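Local coordinates for protein endonuclease V (Bacillus subtilis, PDB 3GA2) that probably cleaves deaminated DNA at the second phosphodiester bond 3' to a deoxyinosine, using magnesium, as a repair endonuclease of the RNase H-like clan, at residues P110-F115 and P139-A144. The protein carries 1 engineered substitution. Numbering follows the deposited sequence.
Sequences PDVFLF and PTIGIA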
loop_
_atom_site.group_PDB
_atom_site.type_symbol
_atom_site.label_atom_id
_atom_site.label_comp_id
_atom_site.label_asym_id
_atom_site.label_seq_id
_atom_site.Cartn_x
_atom_site.Cartn_y
_atom_site.Cartn_z
ATOM N N PRO A 110 11.684 -5.732 -6.989
ATOM C CA PRO A 110 11.012 -6.359 -5.848
ATOM C C PRO A 110 9.988 -7.397 -6.275
ATOM O O PRO A 110 9.251 -7.185 -7.241
ATOM C CB PRO A 110 10.369 -5.175 -5.131
ATOM C CG PRO A 110 11.316 -4.037 -5.445
ATOM C CD PRO A 110 11.588 -4.265 -6.918
ATOM N N ASP A 111 9.948 -8.521 -5.557
ATOM C CA ASP A 111 8.995 -9.595 -5.854
ATOM C C ASP A 111 7.596 -9.271 -5.334
ATOM O O ASP A 111 6.606 -9.814 -5.825
ATOM C CB ASP A 111 9.437 -10.921 -5.226
ATOM C CG ASP A 111 10.770 -11.419 -5.765
ATOM O OD1 ASP A 111 10.913 -11.555 -6.998
ATOM O OD2 ASP A 111 11.667 -11.685 -4.942
ATOM N N VAL A 112 7.525 -8.405 -4.325
ATOM C CA VAL A 112 6.251 -8.002 -3.728
ATOM C C VAL A 112 6.371 -6.616 -3.102
ATOM O O VAL A 112 7.406 -6.274 -2.532
ATOM C CB VAL A 112 5.790 -8.996 -2.627
ATOM C CG1 VAL A 112 6.827 -9.071 -1.526
ATOM C CG2 VAL A 112 4.447 -8.552 -2.047
ATOM N N PHE A 113 5.309 -5.822 -3.215
ATOM C CA PHE A 113 5.292 -4.472 -2.663
ATOM C C PHE A 113 4.234 -4.328 -1.580
ATOM O O PHE A 113 3.062 -4.602 -1.822
ATOM C CB PHE A 113 4.984 -3.433 -3.749
ATOM C CG PHE A 113 6.087 -3.223 -4.746
ATOM C CD1 PHE A 113 6.798 -2.023 -4.771
ATOM C CD2 PHE A 113 6.371 -4.188 -5.705
ATOM C CE1 PHE A 113 7.769 -1.786 -5.739
ATOM C CE2 PHE A 113 7.342 -3.959 -6.680
ATOM C CZ PHE A 113 8.044 -2.752 -6.697
ATOM N N LEU A 114 4.643 -3.909 -0.390
ATOM C CA LEU A 114 3.691 -3.704 0.692
ATOM C C LEU A 114 3.461 -2.194 0.802
ATOM O O LEU A 114 4.406 -1.415 0.912
ATOM C CB LEU A 114 4.220 -4.267 2.021
ATOM C CG LEU A 114 4.342 -5.794 2.160
ATOM C CD1 LEU A 114 5.677 -6.264 1.603
ATOM C CD2 LEU A 114 4.242 -6.176 3.635
ATOM N N PHE A 115 2.200 -1.790 0.769
ATOM C CA PHE A 115 1.844 -0.384 0.818
ATOM C C PHE A 115 1.268 0.093 2.132
ATOM O O PHE A 115 0.494 -0.618 2.771
ATOM C CB PHE A 115 0.809 -0.073 -0.266
ATOM C CG PHE A 115 1.342 -0.141 -1.659
ATOM C CD1 PHE A 115 1.618 -1.365 -2.257
ATOM C CD2 PHE A 115 1.556 1.026 -2.382
ATOM C CE1 PHE A 115 2.098 -1.426 -3.560
ATOM C CE2 PHE A 115 2.036 0.981 -3.688
ATOM C CZ PHE A 115 2.308 -0.249 -4.280
ATOM N N PRO A 139 3.045 -8.577 -7.377
ATOM C CA PRO A 139 2.078 -8.816 -6.305
ATOM C C PRO A 139 2.191 -7.656 -5.305
ATOM O O PRO A 139 3.296 -7.187 -5.015
ATOM C CB PRO A 139 2.563 -10.125 -5.689
ATOM C CG PRO A 139 3.202 -10.837 -6.850
ATOM C CD PRO A 139 3.946 -9.729 -7.550
ATOM N N THR A 140 1.060 -7.191 -4.788
ATOM C CA THR A 140 1.072 -6.109 -3.816
ATOM C C THR A 140 0.208 -6.486 -2.618
ATOM O O THR A 140 -0.680 -7.341 -2.717
ATOM C CB THR A 140 0.554 -4.771 -4.408
ATOM O OG1 THR A 140 -0.802 -4.927 -4.848
ATOM C CG2 THR A 140 1.424 -4.329 -5.587
ATOM N N ILE A 141 0.479 -5.842 -1.486
ATOM C CA ILE A 141 -0.245 -6.086 -0.247
ATOM C C ILE A 141 -0.612 -4.758 0.391
ATOM O O ILE A 141 0.171 -3.807 0.363
ATOM C CB ILE A 141 0.615 -6.893 0.760
ATOM C CG1 ILE A 141 0.942 -8.276 0.185
ATOM C CG2 ILE A 141 -0.135 -7.039 2.094
ATOM C CD1 ILE A 141 2.001 -9.043 0.987
ATOM N N GLY A 142 -1.810 -4.696 0.958
ATOM C CA GLY A 142 -2.260 -3.482 1.606
ATOM C C GLY A 142 -2.133 -3.582 3.114
ATOM O O GLY A 142 -2.608 -4.538 3.723
ATOM N N ILE A 143 -1.476 -2.595 3.713
ATOM C CA ILE A 143 -1.281 -2.537 5.163
ATOM C C ILE A 143 -1.813 -1.165 5.620
ATOM O O ILE A 143 -1.105 -0.159 5.523
ATOM C CB ILE A 143 0.220 -2.624 5.538
ATOM C CG1 ILE A 143 0.833 -3.933 5.027
ATOM C CG2 ILE A 143 0.378 -2.518 7.051
ATOM C CD1 ILE A 143 0.286 -5.193 5.705
ATOM N N ALA A 144 -3.049 -1.126 6.109
ATOM C CA ALA A 144 -3.656 0.132 6.557
ATOM C C ALA A 144 -3.597 0.335 8.083
ATOM O O ALA A 144 -3.836 -0.597 8.848
ATOM C CB ALA A 144 -5.110 0.204 6.072
#
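F113, L114 and F115 pair with T140, I141 and G142 as parallel strand neighbours, the two strands of a beta-alpha-beta unit whose crossover helix is 128-136; they lie in the middle of the mixed sheet of this RNase H-like fold. Four backbone hydrogen bonds lace them together in the usual parallel alternation. F113 N gives to P139 O and its own O receives I141 N; F115 N then meets I141 O at 2.9 Å, almost straight at 173°, and F115 O takes I143 N. Three CA-H...O contacts fill in between, the shortest from T140 CA to F113 O at 3.2 Å.

On the face of F115 and T140, covered by helix 128-136, the F115 ring and T140 cross at a slant, with CE1 of F115 3.6 Å from CG2 of T140. With OG1 of T140 between the backbone N and the carbonyl carbon (chi1 61°), CG2 falls anti to the carbonyl carbon and meets the ring, while OG1 bonds to A129 O in the helix. A132 and L136 also touch that ring. With an alanine at F115, the T140 methyl would probably lose its aromatic neighbour and a gap would open under A132 and L136. F115 directly precedes D116, a predicted magnesium ligand.

On the opposite face the two segments bring only aliphatic side chains together. L114 and I141 lie alongside each other, with CG of L114 4.1 Å from CB of I141, and helix 198-207 packs over I141. At the P139 end of the row, CG2 of V112, anti to the backbone N, reaches CD1 of I141 at 3.9 Å.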